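Local coordinates for putative uncharacterized protein (Thermotoga maritima, PDB 3CNL) that binds GTP and, as a circularly permuted GTPase of the YlqF family, probably acts late in 50S ribosomal subunit assembly, at residues F185-F189 and S201-F206; L119-A124 and W139-E143; K66-F70 and E246-D250. All blocks are in the same frame, centred on the assembly; numbering follows the deposited sequence.

How the interactions relate
Interactions 2 and 3 both involve helices that follow nucleotide-binding elements of the G domain, whereas interaction 1 lies in the helical part of the molecule, away from the nucleotide site. In interaction 2 the Lys120 side chain is about 11 Å from the bound GNP at nearest atoms. In interaction 3 the Trp67 side chain is about 9 Å from that of Val56, a GTP-binding residue. Interaction 3 encloses the other two within its sequence loop. Its centre is about 25 Å from that of interaction 1 and about 33 Å from that of interaction 2; interactions 1 and 2, about 44 Å apart centre to centre, lie on opposite sides of the chain's centre.

Interaction 1. Residues F185-F189 and S201-F206; sequences FERAF and SFSEFF
Phe189 reaches from helix 182-196 into the start of helix 202-212 and meets Phe202, Phe205 and Phe206 in turn. Its CG is anti to the backbone N (chi1 -179°), which carries the ring off its own helix and across the gap. At the root, CB sits at the edge of the Phe202 ring, 3.8 Å from Phe202 CD1. CG already meets Phe206 CE2, and CD1 comes closer to it, at 3.6 Å; Phe206 directs its edge toward the Phe189 face in an offset edge-to-face pair, the planes 67° apart. On the other branch, CD2 lies against the backbone, 3.9 Å from Phe202 CA, and CE2 continues along Phe202 CA and N. The far end is the tightest: CE1 stands over one face of Phe205, toward the rim, 3.3 Å from Phe205 CG, and CZ comes within 3.4 Å of Phe205 CB.

Phe189, Phe205 and Phe206 thus form an aromatic cluster between two helices whose axes cross at 80°, in the helical part of the chain, C-terminal to the mixed beta-sheet. Phe231 of helix 224-236 adds edge-to-face contacts to both Phe205 and Phe206, so a third helix shares this core. Replacing the Phe189 ring by the methyl of an alanine is likely to open a gap beside Phe205 and Phe206 and leave the Phe205 face without its partner.

Phe202 is clasped on both faces. Glu186 CG lies over its centre in a CH-pi contact, 3.8 Å from the centroid, while Phe206 CD2 lies over the opposite face, toward the rim. Beside this apolar core, Ser201 is the N-cap of helix 202-212, its OG accepting a hydrogen bond from Glu204 N at 3.1 Å.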
ATOM      1  N   PHE A 185      12.588  10.695   7.787  1.00 22.04           N
ATOM      2  CA  PHE A 185      11.523  11.074   8.722  1.00 21.42           C
ATOM      3  C   PHE A 185      11.033  12.483   8.493  1.00 20.75           C
ATOM      4  O   PHE A 185       9.836  12.722   8.491  1.00 20.87           O
ATOM      5  CB  PHE A 185      11.935  10.930  10.193  1.00 22.32           C
ATOM      6  CG  PHE A 185      12.244   9.527  10.611  1.00 22.70           C
ATOM      7  CD1 PHE A 185      11.311   8.507  10.431  1.00 24.77           C
ATOM      8  CD2 PHE A 185      13.468   9.225  11.209  1.00 25.48           C
ATOM      9  CE1 PHE A 185      11.595   7.208  10.828  1.00 24.50           C
ATOM     10  CE2 PHE A 185      13.772   7.919  11.632  1.00 25.29           C
ATOM     11  CZ  PHE A 185      12.834   6.907  11.423  1.00 24.74           C
ATOM     12  N   GLU A 186      11.958  13.418   8.316  1.00 20.36           N
ATOM     13  CA  GLU A 186      11.599  14.801   8.015  1.00 19.98           C
ATOM     14  C   GLU A 186      10.781  14.947   6.719  1.00 19.89           C
ATOM     15  O   GLU A 186       9.762  15.662   6.706  1.00 20.00           O
ATOM     16  CB  GLU A 186      12.845  15.677   8.007  1.00 20.78           C
ATOM     17  CG  GLU A 186      13.490  15.743   9.387  1.00 22.61           C
ATOM     18  CD  GLU A 186      14.827  16.452   9.415  1.00 27.12           C
ATOM     19  OE1 GLU A 186      15.203  16.913  10.508  1.00 30.56           O
ATOM     20  OE2 GLU A 186      15.529  16.523   8.382  1.00 24.02           O
ATOM     21  N   ARG A 187      11.212  14.269   5.650  1.00 19.68           N
ATOM     22  CA  ARG A 187      10.490  14.237   4.364  1.00 20.71           C
ATOM     23  C   ARG A 187       9.061  13.723   4.545  1.00 19.58           C
ATOM     24  O   ARG A 187       8.106  14.301   4.044  1.00 19.39           O
ATOM     25  CB  ARG A 187      11.197  13.270   3.406  1.00 21.33           C
ATOM     26  CG  ARG A 187      11.306  13.673   1.938  1.00 27.18           C
ATOM     27  CD  ARG A 187      10.061  13.729   1.097  1.00 32.65           C
ATOM     28  NE  ARG A 187       9.620  15.110   0.938  1.00 36.56           N
ATOM     29  CZ  ARG A 187       8.742  15.574   0.049  1.00 36.31           C
ATOM     30  NH1 ARG A 187       8.421  16.858   0.087  1.00 35.95           N
ATOM     31  NH2 ARG A 187       8.176  14.794  -0.865  1.00 40.26           N
ATOM     32  N   ALA A 188       8.938  12.590   5.213  1.00 19.65           N
ATOM     33  CA  ALA A 188       7.623  11.997   5.495  1.00 20.57           C
ATOM     34  C   ALA A 188       6.739  12.960   6.271  1.00 20.83           C
ATOM     35  O   ALA A 188       5.559  13.099   5.962  1.00 21.74           O
ATOM     36  CB  ALA A 188       7.786  10.699   6.280  1.00 19.65           C
ATOM     37  N   PHE A 189       7.290  13.600   7.297  1.00 20.96           N
ATOM     38  CA  PHE A 189       6.512  14.595   8.052  1.00 21.44           C
ATOM     39  C   PHE A 189       6.110  15.774   7.142  1.00 21.77           C
ATOM     40  O   PHE A 189       4.965  16.202   7.159  1.00 21.18           O
ATOM     41  CB  PHE A 189       7.266  15.091   9.312  1.00 21.41           C
ATOM     42  CG  PHE A 189       6.488  16.096  10.107  1.00 21.74           C
ATOM     43  CD1 PHE A 189       5.333  15.714  10.787  1.00 23.25           C
ATOM     44  CD2 PHE A 189       6.874  17.429  10.142  1.00 21.99           C
ATOM     45  CE1 PHE A 189       4.579  16.660  11.508  1.00 24.78           C
ATOM     46  CE2 PHE A 189       6.133  18.373  10.857  1.00 23.10           C
ATOM     47  CZ  PHE A 189       4.996  17.985  11.541  1.00 22.33           C
ATOM     48  N   SER A 201       7.347  22.927  13.055  1.00 32.27           N
ATOM     49  CA  SER A 201       8.630  22.263  12.818  1.00 30.38           C
ATOM     50  C   SER A 201       8.542  20.770  13.194  1.00 28.83           C
ATOM     51  O   SER A 201       7.750  20.371  14.047  1.00 27.94           O
ATOM     52  CB  SER A 201       9.794  22.966  13.521  1.00 30.30           C
ATOM     53  OG  SER A 201      10.065  22.401  14.790  1.00 30.23           O
ATOM     54  N   PHE A 202       9.338  19.963  12.510  1.00 27.53           N
ATOM     55  CA  PHE A 202       9.472  18.535  12.780  1.00 26.52           C
ATOM     56  C   PHE A 202       9.781  18.275  14.256  1.00 26.70           C
ATOM     57  O   PHE A 202       9.093  17.493  14.926  1.00 25.91           O
ATOM     58  CB  PHE A 202      10.584  17.972  11.871  1.00 25.98           C
ATOM     59  CG  PHE A 202      10.944  16.550  12.154  1.00 24.92           C
ATOM     60  CD1 PHE A 202      10.257  15.514  11.537  1.00 23.24           C
ATOM     61  CD2 PHE A 202      11.974  16.241  13.047  1.00 24.80           C
ATOM     62  CE1 PHE A 202      10.590  14.189  11.794  1.00 21.91           C
ATOM     63  CE2 PHE A 202      12.302  14.921  13.328  1.00 24.01           C
ATOM     64  CZ  PHE A 202      11.614  13.885  12.692  1.00 24.17           C
ATOM     65  N   SER A 203      10.816  18.940  14.753  1.00 27.14           N
ATOM     66  CA  SER A 203      11.264  18.792  16.132  1.00 28.78           C
ATOM     67  C   SER A 203      10.182  19.120  17.152  1.00 29.16           C
ATOM     68  O   SER A 203       9.978  18.355  18.102  1.00 30.21           O
ATOM     69  CB  SER A 203      12.525  19.639  16.374  1.00 29.43           C
ATOM     70  OG  SER A 203      13.616  19.022  15.702  1.00 31.52           O
ATOM     71  N   GLU A 204       9.471  20.227  16.948  1.00 29.16           N
ATOM     72  CA  GLU A 204       8.394  20.616  17.851  1.00 30.76           C
ATOM     73  C   GLU A 204       7.210  19.658  17.801  1.00 28.98           C
ATOM     74  O   GLU A 204       6.603  19.360  18.837  1.00 28.52           O
ATOM     75  CB  GLU A 204       7.881  22.004  17.504  1.00 30.82           C
ATOM     76  CG  GLU A 204       8.807  23.171  17.878  1.00 33.71           C
ATOM     77  CD  GLU A 204       8.287  24.503  17.358  1.00 32.39           C
ATOM     78  OE1 GLU A 204       7.053  24.674  17.267  1.00 40.16           O
ATOM     79  OE2 GLU A 204       9.114  25.390  17.028  1.00 42.23           O
ATOM     80  N   PHE A 205       6.848  19.215  16.592  1.00 27.56           N
ATOM     81  CA  PHE A 205       5.716  18.312  16.439  1.00 27.09           C
ATOM     82  C   PHE A 205       5.927  17.010  17.214  1.00 27.10           C
ATOM     83  O   PHE A 205       5.027  16.559  17.934  1.00 28.60           O
ATOM     84  CB  PHE A 205       5.430  18.009  14.956  1.00 26.28           C
ATOM     85  CG  PHE A 205       4.243  17.116  14.757  1.00 25.51           C
ATOM     86  CD1 PHE A 205       2.969  17.658  14.626  1.00 25.08           C
ATOM     87  CD2 PHE A 205       4.388  15.721  14.755  1.00 24.42           C
ATOM     88  CE1 PHE A 205       1.852  16.812  14.461  1.00 27.17           C
ATOM     89  CE2 PHE A 205       3.290  14.887  14.606  1.00 23.62           C
ATOM     90  CZ  PHE A 205       2.012  15.439  14.452  1.00 25.07           C
ATOM     91  N   PHE A 206       7.104  16.421  17.082  1.00 26.46           N
ATOM     92  CA  PHE A 206       7.390  15.122  17.706  1.00 26.96           C
ATOM     93  C   PHE A 206       7.739  15.148  19.183  1.00 28.58           C
ATOM     94  O   PHE A 206       7.552  14.156  19.879  1.00 27.70           O
ATOM     95  CB  PHE A 206       8.407  14.348  16.879  1.00 26.24           C
ATOM     96  CG  PHE A 206       7.817  13.853  15.591  1.00 24.55           C
ATOM     97  CD1 PHE A 206       6.960  12.754  15.601  1.00 22.30           C
ATOM     98  CD2 PHE A 206       8.024  14.549  14.402  1.00 24.11           C
ATOM     99  CE1 PHE A 206       6.356  12.316  14.433  1.00 21.76           C
ATOM    100  CE2 PHE A 206       7.426  14.111  13.211  1.00 22.94           C
ATOM    101  CZ  PHE A 206       6.603  12.993  13.230  1.00 24.11           C
TER

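Interaction 2. Residues L119-A124 and W139-E143; sequences LKGKRA and WFSLE
Leu119 and Lys120, at the end of helix 112-120, press on Phe140 of strand 139-141. The helix is the one that leads out of the P-loop of this G domain; the strand is the antiparallel edge strand of the central sheet, paired by backbone hydrogen bonds between Phe140 and Ile148. Leu119 meets the ring with its CB, 3.6 Å from Phe140 CZ. Lys120 follows with its aliphatic chain, crossing the ring at about a right angle: its CB stands over the middle of one face, 4.0 Å from the centroid in a CH-pi contact, and its CD is 3.9 Å from Phe140 CD1. Gly121, with positive phi, is the first residue past the helix, and the chain turns back toward the strand. Arg123 points toward the strand, placing CD 4.1 Å from Phe140 CB, and bends at chi3 (-78°). Its guanidinium lies with one face against the Ser141 carbonyl; NE is 2.8 Å from Ser141 O, but its N-H is poorly angled for a hydrogen bond. Arg123 NH2 instead donates to a water at 2.8 Å, and that water gives a weak hydrogen bond to Leu142 O.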
ATOM      1  N   LEU A 119     -12.083 -12.545  -0.902  1.00 40.77           N
ATOM      2  CA  LEU A 119     -12.241 -13.400  -2.089  1.00 42.32           C
ATOM      3  C   LEU A 119     -12.516 -14.875  -1.750  1.00 44.07           C
ATOM      4  O   LEU A 119     -13.387 -15.509  -2.357  1.00 44.26           O
ATOM      5  CB  LEU A 119     -10.996 -13.301  -2.975  1.00 42.09           C
ATOM      6  CG  LEU A 119     -10.921 -12.379  -4.197  1.00 42.08           C
ATOM      7  CD1 LEU A 119     -11.831 -11.167  -4.106  1.00 42.53           C
ATOM      8  CD2 LEU A 119      -9.483 -11.970  -4.452  1.00 41.63           C
ATOM      9  N   LYS A 120     -11.778 -15.404  -0.778  1.00 45.80           N
ATOM     10  CA  LYS A 120     -11.861 -16.813  -0.398  1.00 48.09           C
ATOM     11  C   LYS A 120     -13.148 -17.136   0.370  1.00 49.81           C
ATOM     12  O   LYS A 120     -13.970 -17.938  -0.087  1.00 49.78           O
ATOM     13  CB  LYS A 120     -10.625 -17.181   0.423  1.00 48.05           C
ATOM     14  CG  LYS A 120     -10.375 -18.658   0.661  1.00 48.95           C
ATOM     15  CD  LYS A 120      -8.893 -18.925   0.942  1.00 50.68           C
ATOM     16  CE  LYS A 120      -8.346 -18.044   2.061  1.00 50.84           C
ATOM     17  NZ  LYS A 120      -6.853 -17.985   2.055  1.00 53.73           N
ATOM     18  N   GLY A 121     -13.314 -16.500   1.528  1.00 51.88           N
ATOM     19  CA  GLY A 121     -14.414 -16.798   2.441  1.00 54.37           C
ATOM     20  C   GLY A 121     -14.116 -18.031   3.276  1.00 56.29           C
ATOM     21  O   GLY A 121     -12.948 -18.316   3.591  1.00 56.35           O
ATOM     22  N   LYS A 122     -15.173 -18.762   3.639  1.00 58.20           N
ATOM     23  CA  LYS A 122     -15.039 -20.019   4.392  1.00 59.96           C
ATOM     24  C   LYS A 122     -14.543 -21.179   3.515  1.00 61.00           C
ATOM     25  O   LYS A 122     -14.312 -22.297   4.006  1.00 61.28           O
ATOM     26  CB  LYS A 122     -16.350 -20.388   5.088  1.00 59.98           C
ATOM     27  CG  LYS A 122     -16.477 -19.807   6.492  1.00 61.09           C
ATOM     28  CD  LYS A 122     -17.455 -20.604   7.358  1.00 62.18           C
ATOM     29  CE  LYS A 122     -16.851 -21.923   7.835  1.00 62.65           C
ATOM     30  NZ  LYS A 122     -17.791 -22.663   8.719  1.00 63.55           N
ATOM     31  N   ARG A 123     -14.386 -20.899   2.221  1.00 62.07           N
ATOM     32  CA  ARG A 123     -13.798 -21.836   1.267  1.00 63.03           C
ATOM     33  C   ARG A 123     -12.293 -22.023   1.511  1.00 63.32           C
ATOM     34  O   ARG A 123     -11.664 -21.248   2.248  1.00 63.34           O
ATOM     35  CB  ARG A 123     -14.050 -21.350  -0.169  1.00 63.28           C
ATOM     36  CG  ARG A 123     -13.597 -22.327  -1.249  1.00 64.28           C
ATOM     37  CD  ARG A 123     -13.484 -21.657  -2.605  1.00 66.25           C
ATOM     38  NE  ARG A 123     -14.786 -21.462  -3.247  1.00 67.18           N
ATOM     39  CZ  ARG A 123     -15.420 -22.381  -3.975  1.00 67.55           C
ATOM     40  NH1 ARG A 123     -14.889 -23.588  -4.158  1.00 67.46           N
ATOM     41  NH2 ARG A 123     -16.593 -22.090  -4.524  1.00 67.80           N
ATOM     42  N   ALA A 124     -11.743 -23.073   0.899  1.00 63.80           N
ATOM     43  CA  ALA A 124     -10.303 -23.349   0.887  1.00 63.96           C
ATOM     44  C   ALA A 124      -9.903 -24.061  -0.409  1.00 63.99           C
ATOM     45  O   ALA A 124     -10.666 -24.092  -1.379  1.00 63.93           O
ATOM     46  CB  ALA A 124      -9.894 -24.186   2.112  1.00 64.04           C
ATOM     47  N   TRP A 139      -4.583 -23.118  -4.817  1.00 38.37           N
ATOM     48  CA  TRP A 139      -5.626 -22.301  -5.404  1.00 37.04           C
ATOM     49  C   TRP A 139      -6.894 -22.388  -4.570  1.00 36.23           C
ATOM     50  O   TRP A 139      -7.128 -23.386  -3.860  1.00 36.29           O
ATOM     51  CB  TRP A 139      -5.958 -22.768  -6.815  1.00 36.36           C
ATOM     52  CG  TRP A 139      -4.795 -22.858  -7.718  1.00 37.20           C
ATOM     53  CD1 TRP A 139      -3.998 -23.945  -7.914  1.00 35.90           C
ATOM     54  CD2 TRP A 139      -4.291 -21.826  -8.570  1.00 36.98           C
ATOM     55  NE1 TRP A 139      -3.023 -23.654  -8.838  1.00 35.94           N
ATOM     56  CE2 TRP A 139      -3.182 -22.358  -9.257  1.00 38.35           C
ATOM     57  CE3 TRP A 139      -4.671 -20.502  -8.823  1.00 34.49           C
ATOM     58  CZ2 TRP A 139      -2.448 -21.614 -10.185  1.00 36.93           C
ATOM     59  CZ3 TRP A 139      -3.950 -19.765  -9.739  1.00 38.20           C
ATOM     60  CH2 TRP A 139      -2.842 -20.318 -10.408  1.00 37.56           C
ATOM     61  N   PHE A 140      -7.694 -21.332  -4.646  1.00 34.25           N
ATOM     62  CA  PHE A 140      -9.113 -21.430  -4.364  1.00 33.76           C
ATOM     63  C   PHE A 140      -9.834 -20.975  -5.624  1.00 33.58           C
ATOM     64  O   PHE A 140      -9.263 -20.252  -6.444  1.00 33.22           O
ATOM     65  CB  PHE A 140      -9.543 -20.654  -3.109  1.00 33.34           C
ATOM     66  CG  PHE A 140      -9.394 -19.150  -3.207  1.00 33.16           C
ATOM     67  CD1 PHE A 140      -8.180 -18.541  -2.917  1.00 33.11           C
ATOM     68  CD2 PHE A 140     -10.495 -18.342  -3.525  1.00 32.87           C
ATOM     69  CE1 PHE A 140      -8.040 -17.149  -2.993  1.00 33.59           C
ATOM     70  CE2 PHE A 140     -10.377 -16.955  -3.601  1.00 33.39           C
ATOM     71  CZ  PHE A 140      -9.143 -16.358  -3.334  1.00 33.62           C
ATOM     72  N   SER A 141     -11.062 -21.439  -5.804  1.00 33.53           N
ATOM     73  CA  SER A 141     -11.789 -21.148  -7.028  1.00 33.66           C
ATOM     74  C   SER A 141     -12.980 -20.292  -6.683  1.00 33.85           C
ATOM     75  O   SER A 141     -13.588 -20.479  -5.625  1.00 34.08           O
ATOM     76  CB  SER A 141     -12.253 -22.445  -7.687  1.00 33.85           C
ATOM     77  OG  SER A 141     -11.154 -23.313  -7.919  1.00 34.75           O
ATOM     78  N   LEU A 142     -13.316 -19.342  -7.549  1.00 33.78           N
ATOM     79  CA  LEU A 142     -14.583 -18.632  -7.403  1.00 34.42           C
ATOM     80  C   LEU A 142     -15.711 -19.574  -7.843  1.00 35.33           C
ATOM     81  O   LEU A 142     -15.438 -20.700  -8.262  1.00 35.14           O
ATOM     82  CB  LEU A 142     -14.587 -17.320  -8.200  1.00 34.10           C
ATOM     83  CG  LEU A 142     -13.496 -16.285  -7.860  1.00 33.97           C
ATOM     84  CD1 LEU A 142     -13.606 -15.043  -8.754  1.00 32.36           C
ATOM     85  CD2 LEU A 142     -13.498 -15.877  -6.381  1.00 32.03           C
ATOM     86  N   GLU A 143     -16.961 -19.115  -7.722  1.00 36.31           N
ATOM     87  CA  GLU A 143     -18.140 -19.868  -8.157  1.00 38.05           C
ATOM     88  C   GLU A 143     -18.126 -20.182  -9.648  1.00 36.29           C
ATOM     89  O   GLU A 143     -18.449 -21.295 -10.036  1.00 36.58           O
ATOM     90  CB  GLU A 143     -19.424 -19.100  -7.822  1.00 37.98           C
ATOM     91  CG  GLU A 143     -19.754 -19.004  -6.324  1.00 40.63           C
ATOM     92  CD  GLU A 143     -20.978 -18.141  -6.056  1.00 39.06           C
ATOM     93  OE1 GLU A 143     -22.037 -18.384  -6.694  1.00 45.42           O
ATOM     94  OE2 GLU A 143     -20.879 -17.218  -5.208  1.00 46.61           O
TER
HETATM   95  O   HOH W   1     -16.759 -23.584  -6.840  1.00 38.47           O

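Interaction 3. Residues K66-F70 and E246-D250; sequences KWVEF and ERPED
Helix 61-73 offers one flank, at Lys66, Trp67 and Phe70, to the irregular chain 246-250, and the backbones come nearest at Trp67 and Pro248, whose CA atoms are 6.0 Å apart. Here the end of the modelled chain, beyond the helical region, returns to the G domain. Pro248 is the wedge. Its CD lies over the five-membered ring of Trp67 in a CH-pi contact, 3.8 Å from the centroid; CG rests on the helix backbone, 3.4 Å from Lys66 O; CB touches Phe70 CD1 at 3.8 Å. The indole is tied at its edge as well: Trp67 NE1 donates to Glu246 O at 2.8 Å with an N-H...O angle of 162°. The oxygen lies almost in the indole plane, although the donor stands 53° above the carbonyl plane. Phe35 meets the indole edge-to-face, while the backbone N atoms of Phe35 and Ala36 donate to Glu246 OE1, satisfying one oxygen of the buried carboxylate. With CG anti to its carbonyl carbon (chi1 -78°), Lys66 sets CG 3.5 Å from Glu249 OE1; the two side chains cross at about a right angle and the lysine's methylenes, not its amine, make the contact. Arg247 NE forms a salt bridge with Glu249 OE2. One directed bond and one covered face probably hold the indole in one rotation; the join relies on apolar contact and a backbone carbonyl, with no charge pair across it.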
ATOM      1  N   LYS A  66      -8.523  11.519  -9.143  1.00 28.54           N
ATOM      2  CA  LYS A  66      -7.492  11.947 -10.096  1.00 28.17           C
ATOM      3  C   LYS A  66      -6.540  10.822 -10.475  1.00 27.59           C
ATOM      4  O   LYS A  66      -6.026  10.771 -11.602  1.00 26.71           O
ATOM      5  CB  LYS A  66      -6.683  13.131  -9.546  1.00 29.34           C
ATOM      6  CG  LYS A  66      -7.381  14.501  -9.647  1.00 29.98           C
ATOM      7  CD  LYS A  66      -7.304  15.080 -11.073  1.00 33.19           C
ATOM      8  CE  LYS A  66      -7.783  16.564 -11.158  1.00 31.91           C
ATOM      9  NZ  LYS A  66      -7.991  16.983 -12.589  1.00 32.78           N
ATOM     10  N   TRP A  67      -6.260   9.937  -9.519  1.00 26.66           N
ATOM     11  CA  TRP A  67      -5.439   8.765  -9.821  1.00 25.84           C
ATOM     12  C   TRP A  67      -6.152   7.820 -10.785  1.00 26.01           C
ATOM     13  O   TRP A  67      -5.537   7.327 -11.737  1.00 25.60           O
ATOM     14  CB  TRP A  67      -4.984   8.049  -8.535  1.00 24.42           C
ATOM     15  CG  TRP A  67      -3.818   8.727  -7.901  1.00 23.20           C
ATOM     16  CD1 TRP A  67      -3.802   9.382  -6.705  1.00 22.84           C
ATOM     17  CD2 TRP A  67      -2.490   8.837  -8.440  1.00 22.94           C
ATOM     18  NE1 TRP A  67      -2.541   9.885  -6.459  1.00 23.61           N
ATOM     19  CE2 TRP A  67      -1.717   9.557  -7.504  1.00 23.17           C
ATOM     20  CE3 TRP A  67      -1.871   8.371  -9.613  1.00 23.23           C
ATOM     21  CZ2 TRP A  67      -0.367   9.852  -7.717  1.00 23.72           C
ATOM     22  CZ3 TRP A  67      -0.537   8.642  -9.817  1.00 23.44           C
ATOM     23  CH2 TRP A  67       0.210   9.384  -8.868  1.00 23.28           C
ATOM     24  N   VAL A  68      -7.438   7.569 -10.558  1.00 26.72           N
ATOM     25  CA  VAL A  68      -8.216   6.719 -11.485  1.00 28.16           C
ATOM     26  C   VAL A  68      -8.110   7.265 -12.902  1.00 29.20           C
ATOM     27  O   VAL A  68      -7.817   6.516 -13.824  1.00 29.22           O
ATOM     28  CB  VAL A  68      -9.708   6.556 -11.077  1.00 28.30           C
ATOM     29  CG1 VAL A  68     -10.465   5.673 -12.080  1.00 28.06           C
ATOM     30  CG2 VAL A  68      -9.817   5.943  -9.678  1.00 28.55           C
ATOM     31  N   GLU A  69      -8.322   8.574 -13.058  1.00 30.66           N
ATOM     32  CA  GLU A  69      -8.301   9.243 -14.371  1.00 31.94           C
ATOM     33  C   GLU A  69      -6.960   9.148 -15.033  1.00 32.33           C
ATOM     34  O   GLU A  69      -6.869   8.874 -16.233  1.00 32.86           O
ATOM     35  CB  GLU A  69      -8.643  10.713 -14.209  1.00 32.73           C
ATOM     36  CG  GLU A  69      -9.964  10.896 -13.553  1.00 35.64           C
ATOM     37  CD  GLU A  69     -10.611  12.189 -13.898  1.00 37.85           C
ATOM     38  OE1 GLU A  69     -10.097  12.897 -14.794  1.00 42.32           O
ATOM     39  OE2 GLU A  69     -11.642  12.484 -13.261  1.00 42.43           O
ATOM     40  N   PHE A  70      -5.917   9.386 -14.236  1.00 32.14           N
ATOM     41  CA  PHE A  70      -4.547   9.226 -14.673  1.00 32.21           C
ATOM     42  C   PHE A  70      -4.286   7.830 -15.253  1.00 32.29           C
ATOM     43  O   PHE A  70      -3.682   7.718 -16.318  1.00 32.08           O
ATOM     44  CB  PHE A  70      -3.579   9.521 -13.511  1.00 32.10           C
ATOM     45  CG  PHE A  70      -2.125   9.349 -13.877  1.00 32.56           C
ATOM     46  CD1 PHE A  70      -1.442  10.370 -14.520  1.00 33.22           C
ATOM     47  CD2 PHE A  70      -1.450   8.171 -13.577  1.00 31.61           C
ATOM     48  CE1 PHE A  70      -0.101  10.228 -14.865  1.00 31.99           C
ATOM     49  CE2 PHE A  70      -0.109   8.016 -13.911  1.00 32.00           C
ATOM     50  CZ  PHE A  70       0.563   9.051 -14.566  1.00 32.12           C
ATOM     51  N   GLU A 246       0.469  11.485  -2.501  1.00 29.07           N
ATOM     52  CA  GLU A 246       0.921  11.707  -3.883  1.00 30.82           C
ATOM     53  C   GLU A 246      -0.279  12.096  -4.732  1.00 31.95           C
ATOM     54  O   GLU A 246      -1.379  11.589  -4.502  1.00 31.18           O
ATOM     55  CB  GLU A 246       1.450  10.415  -4.506  1.00 30.76           C
ATOM     56  CG  GLU A 246       2.548   9.770  -3.803  1.00 30.11           C
ATOM     57  CD  GLU A 246       3.210   8.725  -4.623  1.00 27.77           C
ATOM     58  OE1 GLU A 246       2.580   7.671  -4.854  1.00 24.03           O
ATOM     59  OE2 GLU A 246       4.381   8.949  -5.002  1.00 28.77           O
ATOM     60  N   ARG A 247      -0.028  12.953  -5.727  1.00 34.17           N
ATOM     61  CA  ARG A 247      -0.983  13.399  -6.755  1.00 36.94           C
ATOM     62  C   ARG A 247      -0.384  13.141  -8.142  1.00 38.13           C
ATOM     63  O   ARG A 247       0.823  13.290  -8.309  1.00 37.68           O
ATOM     64  CB  ARG A 247      -1.203  14.911  -6.649  1.00 37.33           C
ATOM     65  CG  ARG A 247      -1.944  15.412  -5.438  1.00 39.94           C
ATOM     66  CD  ARG A 247      -1.577  16.888  -5.203  1.00 45.62           C
ATOM     67  NE  ARG A 247      -1.335  17.620  -6.456  1.00 48.27           N
ATOM     68  CZ  ARG A 247      -1.167  18.944  -6.545  1.00 50.34           C
ATOM     69  NH1 ARG A 247      -1.210  19.706  -5.455  1.00 51.75           N
ATOM     70  NH2 ARG A 247      -0.956  19.515  -7.731  1.00 51.67           N
ATOM     71  N   PRO A 248      -1.224  12.787  -9.149  1.00 39.91           N
ATOM     72  CA  PRO A 248      -0.712  12.415 -10.481  1.00 41.84           C
ATOM     73  C   PRO A 248       0.498  13.170 -11.112  1.00 44.41           C
ATOM     74  O   PRO A 248       1.248  12.501 -11.830  1.00 45.50           O
ATOM     75  CB  PRO A 248      -1.965  12.420 -11.360  1.00 41.49           C
ATOM     76  CG  PRO A 248      -3.054  12.032 -10.428  1.00 40.40           C
ATOM     77  CD  PRO A 248      -2.698  12.654  -9.088  1.00 39.60           C
ATOM     78  N   GLU A 249       0.747  14.479 -10.952  1.00 46.71           N
ATOM     79  CA  GLU A 249      -0.150  15.642 -10.775  1.00 49.28           C
ATOM     80  C   GLU A 249       0.567  16.972 -10.409  1.00 50.68           C
ATOM     81  O   GLU A 249      -0.032  18.022 -10.638  1.00 51.20           O
ATOM     82  CB  GLU A 249      -1.327  15.433  -9.834  1.00 49.52           C
ATOM     83  CG  GLU A 249      -2.611  16.133 -10.267  1.00 51.31           C
ATOM     84  CD  GLU A 249      -3.453  16.587  -9.096  1.00 52.19           C
ATOM     85  OE1 GLU A 249      -4.315  15.799  -8.652  1.00 56.41           O
ATOM     86  OE2 GLU A 249      -3.258  17.728  -8.611  1.00 54.78           O
ATOM     87  N   ASP A 250       1.776  16.992  -9.816  1.00 52.26           N
ATOM     88  CA  ASP A 250       2.574  15.850  -9.320  1.00 53.43           C
ATOM     89  C   ASP A 250       2.892  15.927  -7.810  1.00 53.96           C
ATOM     90  O   ASP A 250       3.738  15.172  -7.311  1.00 53.90           O
ATOM     91  CB  ASP A 250       3.897  15.737 -10.108  1.00 53.76           C
ATOM     92  CG  ASP A 250       3.941  14.523 -11.052  1.00 54.71           C
ATOM     93  OD1 ASP A 250       3.073  14.411 -11.947  1.00 56.17           O
ATOM     94  OD2 ASP A 250       4.871  13.687 -10.919  1.00 55.87           O
TER